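Local coordinates for transcriptional regulator, LysR family (PDB 3SZP), which activates virulence genes in Vibrio cholerae as a LysR-type transcription factor, probably by binding regulatory DNA through a winged helix-turn-helix domain, at residues Asn44-Asn49 with Thr56-Gly61; Arg155-Val160 with Ile264-Asn269. All blocks are in the same frame, centred on the assembly; numbering follows the deposited sequence.

Contact 1 comes first along the chain and is complete before contact 2 begins. It joins the hairpin strands 48-51 and 54-57 to the start of the long helix 59-83, within the N-terminal winged helix-turn-helix region. Contact 2 pairs strands 153-166 and 262-268 in the large mixed sheet of the LysR substrate-binding region, bringing together segments 104 residues apart in sequence. The two sit on opposite sides of the chain's centre, with contact centres 45 Å apart and nearest atoms about 31 Å apart, and share no helix, strand or sheet. Contact 1 thus lies in the probable DNA-binding end, contact 2 in the domain that in LysR-type regulators generally senses the signal.

Contact 1 (Asn44-Asn49 with Thr56-Gly61); sequences NLRLLN and TLTEAG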
loop_
_atom_site.group_PDB
_atom_site.type_symbol
_atom_site.label_atom_id
_atom_site.label_comp_id
_atom_site.label_asym_id
_atom_site.label_seq_id
_atom_site.Cartn_x
_atom_site.Cartn_y
_atom_site.Cartn_z
ATOM N N ASN A 44 -11.155 22.007 7.823
ATOM C CA ASN A 44 -9.803 22.306 7.369
ATOM C C ASN A 44 -8.794 21.471 8.122
ATOM O O ASN A 44 -7.775 21.971 8.556
ATOM C CB ASN A 44 -9.502 23.788 7.548
ATOM C CG ASN A 44 -10.286 24.642 6.586
ATOM O OD1 ASN A 44 -10.439 24.293 5.416
ATOM N ND2 ASN A 44 -10.801 25.762 7.073
ATOM N N LEU A 45 -9.112 20.195 8.295
ATOM C CA LEU A 45 -8.247 19.265 9.008
ATOM C C LEU A 45 -8.258 17.907 8.344
ATOM O O LEU A 45 -9.319 17.369 8.046
ATOM C CB LEU A 45 -8.699 19.095 10.455
ATOM C CG LEU A 45 -8.352 20.214 11.431
ATOM C CD1 LEU A 45 -9.036 19.953 12.771
ATOM C CD2 LEU A 45 -6.855 20.336 11.605
ATOM N N ARG A 46 -7.079 17.349 8.125
ATOM C CA ARG A 46 -6.960 15.976 7.666
ATOM C C ARG A 46 -7.202 15.074 8.868
ATOM O O ARG A 46 -6.572 15.229 9.905
ATOM C CB ARG A 46 -5.564 15.737 7.077
ATOM C CG ARG A 46 -5.335 14.391 6.396
ATOM C CD ARG A 46 -3.929 14.373 5.772
ATOM N NE ARG A 46 -3.568 13.070 5.232
ATOM C CZ ARG A 46 -3.932 12.612 4.029
ATOM N NH1 ARG A 46 -4.683 13.354 3.214
ATOM N NH2 ARG A 46 -3.541 11.401 3.637
ATOM N N LEU A 47 -8.121 14.133 8.724
ATOM C CA LEU A 47 -8.491 13.238 9.826
ATOM C C LEU A 47 -7.931 11.824 9.685
ATOM O O LEU A 47 -7.676 11.165 10.682
ATOM C CB LEU A 47 -10.013 13.150 9.981
ATOM C CG LEU A 47 -10.708 14.438 10.414
ATOM C CD1 LEU A 47 -12.195 14.200 10.467
ATOM C CD2 LEU A 47 -10.189 14.930 11.770
ATOM N N LEU A 48 -7.774 11.359 8.448
ATOM C CA LEU A 48 -7.402 9.977 8.159
ATOM C C LEU A 48 -6.284 9.932 7.153
ATOM O O LEU A 48 -6.231 10.744 6.233
ATOM C CB LEU A 48 -8.569 9.223 7.520
ATOM C CG LEU A 48 -9.824 8.958 8.339
ATOM C CD1 LEU A 48 -10.932 8.393 7.456
ATOM C CD2 LEU A 48 -9.489 7.993 9.468
ATOM N N ASN A 49 -5.407 8.952 7.317
ATOM C CA ASN A 49 -4.453 8.602 6.287
ATOM C C ASN A 49 -4.881 7.320 5.580
ATOM O O ASN A 49 -5.370 6.376 6.210
ATOM C CB ASN A 49 -3.054 8.441 6.888
ATOM C CG ASN A 49 -2.454 9.764 7.332
ATOM O OD1 ASN A 49 -2.439 10.744 6.574
ATOM N ND2 ASN A 49 -1.962 9.806 8.571
ATOM N N THR A 56 -5.350 4.793 8.778
ATOM C CA THR A 56 -4.900 5.229 10.091
ATOM C C THR A 56 -5.272 6.684 10.356
ATOM O O THR A 56 -5.472 7.464 9.431
ATOM C CB THR A 56 -3.396 5.082 10.245
ATOM O OG1 THR A 56 -2.746 6.009 9.372
ATOM C CG2 THR A 56 -2.951 3.656 9.897
ATOM N N LEU A 57 -5.337 7.044 11.631
ATOM C CA LEU A 57 -5.828 8.355 12.045
ATOM C C LEU A 57 -4.689 9.342 12.160
ATOM O O LEU A 57 -3.587 8.978 12.574
ATOM C CB LEU A 57 -6.528 8.235 13.395
ATOM C CG LEU A 57 -7.886 7.527 13.357
ATOM C CD1 LEU A 57 -8.273 7.040 14.740
ATOM C CD2 LEU A 57 -8.918 8.477 12.844
ATOM N N THR A 58 -4.946 10.593 11.787
ATOM C CA THR A 58 -3.981 11.639 12.067
ATOM C C THR A 58 -4.125 11.931 13.555
ATOM O O THR A 58 -4.966 11.304 14.212
ATOM C CB THR A 58 -4.284 12.888 11.245
ATOM O OG1 THR A 58 -5.595 13.367 11.581
ATOM C CG2 THR A 58 -4.231 12.552 9.745
ATOM N N GLU A 59 -3.340 12.871 14.084
ATOM C CA GLU A 59 -3.501 13.287 15.476
ATOM C C GLU A 59 -4.882 13.900 15.651
ATOM O O GLU A 59 -5.575 13.608 16.605
ATOM C CB GLU A 59 -2.427 14.304 15.893
ATOM C CG GLU A 59 -1.016 13.886 15.510
ATOM C CD GLU A 59 0.060 14.868 15.993
ATOM O OE1 GLU A 59 1.247 14.512 15.926
ATOM O OE2 GLU A 59 -0.278 15.989 16.439
ATOM N N ALA A 60 -5.259 14.765 14.722
ATOM C CA ALA A 60 -6.584 15.373 14.715
ATOM C C ALA A 60 -7.672 14.300 14.638
ATOM O O ALA A 60 -8.624 14.329 15.415
ATOM C CB ALA A 60 -6.712 16.342 13.566
ATOM N N GLY A 61 -7.521 13.345 13.722
ATOM C CA GLY A 61 -8.493 12.267 13.600
ATOM C C GLY A 61 -8.624 11.523 14.924
ATOM O O GLY A 61 -9.729 11.152 15.349
#
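Thr58 OG1 gives its hydrogen to Arg46 O at 2.7 Å. Thr58 OG1 in turn accepts the N-H of Gly61, 2.9 Å from Gly61 N. The hydroxyl is thus used both ways: it N-caps helix 59-83 and ties that cap to the loop leading into strand 48-51. A chi1 of 60° sets OG1 between the backbone N and the carbonyl carbon of Thr58, from where it can serve both partners. The backbone N-H of Thr58 goes to Leu47 O, 3.0 Å from Thr58 N, approaching from above the carbonyl plane, while Gly61 CA adds a CH...O contact to Leu47 O at 3.2 Å. Leu47 N and Leu48 N are both taken up by the carboxylate oxygen OE2 of Glu40, on helix 29-43.

This is the root of the wing in the winged helix-turn-helix domain, the two-stranded antiparallel hairpin that leads into the long helix. Asn49 and Thr56 form a hydrogen-bonded pair of it: Asn49 N reaches Thr56 O at 2.6 Å, and Thr56 N returns a bond to Asn49 O. The side chain of Asn49 is held as well: OD1 accepts two bonds from the side of the Arg46 guanidinium, one from NE at 2.9 Å and one from NH2, with the oxygen lying at the edge in the guanidinium plane. Arg46 reaches it with an extended chain, CG anti to the backbone N (chi1 -173°). With OD1 held by two nitrogens the amide is probably fixed in its rotation, and ND2 rests against Thr58 CG2.

On the face of the hairpin bearing Leu48 and Leu57, the two CD2 methyls press together at 3.5 Å, a tight approach, and both leucines touch Phe9 of helix 3-15. Leu47 CD2 packs on Gly61 CA at 3.6 Å, with Ala60 CB a little farther off.

Contact 2 (Arg155-Val160 with Ile264-Asn269); sequences RKIGEV and IYMLYN
The Tyr265 ring lies obliquely beside the backbone of strand 153-166, with CD1 3.6 Å from Lys156 N, and CE1 meets Lys156 CB. The two residues form a non-hydrogen-bonded pair in an antiparallel part of the mixed sheet of the LysR substrate-binding domain. A classic beta bulge follows: Ile157 and Gly158 both face Ile264, whose O accepts a nearly straight bond from Ile157 N at 2.7 Å and a weak one from Gly158 N. Ile264 N answers to Gly158 O at 2.8 Å, its N-H...O angle 175°. Before the bulge, Arg155 and Met266 exchange both backbone bonds.

The extended Lys156 chain carries NZ to a salt bridge with Glu159 OE1. NZ also pairs with Asp263 OD1; the two acid oxygens lie close together, and the shared ammonium probably offsets their like charges. On the face bearing Met266, Ile157 CG2 packs against Met266 CB, and both side chains touch Val285 of helix 276-287. The side chains of Ile157 and Ile264 cross at about a right angle, Ile157 CG1 3.7 Å from Ile264 CG2. The CG1 branch of Ile264 sets CD1 over the face of the Gly158-Glu159 peptide, 3.4 Å from Glu159 N, and beside Val160 CG1.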
loop_
_atom_site.group_PDB
_atom_site.type_symbol
_atom_site.label_atom_id
_atom_site.label_comp_id
_atom_site.label_asym_id
_atom_site.label_seq_id
_atom_site.Cartn_x
_atom_site.Cartn_y
_atom_site.Cartn_z
ATOM N N ARG A 155 -36.010 -21.703 13.296
ATOM C CA ARG A 155 -37.112 -22.450 12.725
ATOM C C ARG A 155 -36.800 -22.894 11.303
ATOM O O ARG A 155 -36.446 -22.073 10.465
ATOM C CB ARG A 155 -38.365 -21.597 12.711
ATOM C CG ARG A 155 -39.507 -22.302 12.061
ATOM C CD ARG A 155 -40.751 -21.478 12.106
ATOM N NE ARG A 155 -41.907 -22.353 12.036
ATOM C CZ ARG A 155 -42.667 -22.664 13.074
ATOM N NH1 ARG A 155 -42.401 -22.155 14.267
ATOM N NH2 ARG A 155 -43.691 -23.479 12.909
ATOM N N LYS A 156 -36.927 -24.189 11.030
ATOM C CA LYS A 156 -36.678 -24.685 9.680
ATOM C C LYS A 156 -37.845 -24.313 8.781
ATOM O O LYS A 156 -38.988 -24.669 9.084
ATOM C CB LYS A 156 -36.491 -26.198 9.676
ATOM C CG LYS A 156 -36.342 -26.798 8.279
ATOM C CD LYS A 156 -36.109 -28.313 8.367
ATOM C CE LYS A 156 -36.089 -28.963 6.988
ATOM N NZ LYS A 156 -35.545 -30.360 7.071
ATOM N N ILE A 157 -37.573 -23.604 7.690
ATOM C CA ILE A 157 -38.641 -23.218 6.776
ATOM C C ILE A 157 -38.548 -23.894 5.405
ATOM O O ILE A 157 -39.442 -23.745 4.564
ATOM C CB ILE A 157 -38.697 -21.694 6.566
ATOM C CG1 ILE A 157 -37.408 -21.191 5.895
ATOM C CG2 ILE A 157 -38.949 -20.983 7.890
ATOM C CD1 ILE A 157 -37.450 -19.721 5.509
ATOM N N GLY A 158 -37.469 -24.625 5.163
ATOM C CA GLY A 158 -37.330 -25.292 3.885
ATOM C C GLY A 158 -36.086 -26.140 3.791
ATOM O O GLY A 158 -35.344 -26.284 4.751
ATOM N N GLU A 159 -35.865 -26.720 2.624
ATOM C CA GLU A 159 -34.616 -27.401 2.377
ATOM C C GLU A 159 -34.383 -27.489 0.886
ATOM O O GLU A 159 -35.314 -27.344 0.097
ATOM C CB GLU A 159 -34.578 -28.782 3.039
ATOM C CG GLU A 159 -35.460 -29.828 2.416
ATOM C CD GLU A 159 -35.261 -31.190 3.061
ATOM O OE1 GLU A 159 -34.906 -31.245 4.260
ATOM O OE2 GLU A 159 -35.442 -32.218 2.376
ATOM N N VAL A 160 -33.131 -27.698 0.502
ATOM C CA VAL A 160 -32.798 -27.805 -0.908
ATOM C C VAL A 160 -32.098 -29.110 -1.156
ATOM O O VAL A 160 -31.368 -29.614 -0.304
ATOM C CB VAL A 160 -31.932 -26.610 -1.424
ATOM C CG1 VAL A 160 -32.725 -25.317 -1.378
ATOM C CG2 VAL A 160 -30.633 -26.480 -0.628
ATOM N N ILE A 264 -33.000 -24.785 5.337
ATOM C CA ILE A 264 -33.145 -23.342 5.388
ATOM C C ILE A 264 -33.823 -22.940 6.686
ATOM O O ILE A 264 -34.932 -23.393 6.970
ATOM C CB ILE A 264 -33.960 -22.847 4.198
ATOM C CG1 ILE A 264 -33.245 -23.240 2.905
ATOM C CG2 ILE A 264 -34.133 -21.327 4.274
ATOM C CD1 ILE A 264 -34.141 -23.872 1.896
ATOM N N TYR A 265 -33.145 -22.118 7.479
ATOM C CA TYR A 265 -33.673 -21.671 8.753
ATOM C C TYR A 265 -33.985 -20.179 8.775
ATOM O O TYR A 265 -33.309 -19.380 8.116
ATOM C CB TYR A 265 -32.684 -21.949 9.888
ATOM C CG TYR A 265 -32.477 -23.404 10.220
ATOM C CD1 TYR A 265 -33.328 -24.069 11.091
ATOM C CD2 TYR A 265 -31.417 -24.109 9.673
ATOM C CE1 TYR A 265 -33.129 -25.404 11.403
ATOM C CE2 TYR A 265 -31.213 -25.449 9.969
ATOM C CZ TYR A 265 -32.070 -26.085 10.831
ATOM O OH TYR A 265 -31.844 -27.399 11.134
ATOM N N MET A 266 -35.007 -19.829 9.554
ATOM C CA MET A 266 -35.267 -18.469 9.983
ATOM C C MET A 266 -34.900 -18.382 11.454
ATOM O O MET A 266 -35.295 -19.233 12.240
ATOM C CB MET A 266 -36.746 -18.130 9.822
ATOM C CG MET A 266 -37.176 -16.816 10.471
ATOM S SD MET A 266 -38.863 -16.299 10.005
ATOM C CE MET A 266 -39.783 -17.757 10.503
ATOM N N LEU A 267 -34.132 -17.361 11.821
ATOM C CA LEU A 267 -33.726 -17.175 13.199
ATOM C C LEU A 267 -34.177 -15.800 13.634
ATOM O O LEU A 267 -34.173 -14.868 12.832
ATOM C CB LEU A 267 -32.206 -17.279 13.342
ATOM C CG LEU A 267 -31.423 -18.324 12.540
ATOM C CD1 LEU A 267 -30.051 -18.479 13.200
ATOM C CD2 LEU A 267 -32.112 -19.664 12.516
ATOM N N TYR A 268 -34.578 -15.683 14.898
ATOM C CA TYR A 268 -35.047 -14.422 15.459
ATOM C C TYR A 268 -35.015 -14.465 16.970
ATOM O O TYR A 268 -34.981 -15.536 17.567
ATOM C CB TYR A 268 -36.474 -14.129 15.008
ATOM C CG TYR A 268 -37.447 -15.271 15.247
ATOM C CD1 TYR A 268 -37.505 -16.352 14.378
ATOM C CD2 TYR A 268 -38.302 -15.261 16.337
ATOM C CE1 TYR A 268 -38.391 -17.390 14.583
ATOM C CE2 TYR A 268 -39.192 -16.297 16.555
ATOM C CZ TYR A 268 -39.232 -17.358 15.671
ATOM O OH TYR A 268 -40.117 -18.398 15.883
ATOM N N ASN A 269 -35.022 -13.289 17.588
ATOM C CA ASN A 269 -35.169 -13.179 19.030
ATOM C C ASN A 269 -36.597 -13.521 19.452
ATOM O O ASN A 269 -37.553 -13.205 18.740
ATOM C CB ASN A 269 -34.799 -11.772 19.482
ATOM C CG ASN A 269 -33.300 -11.527 19.462
ATOM O OD1 ASN A 269 -32.640 -11.619 20.499
ATOM N ND2 ASN A 269 -32.753 -11.217 18.280
#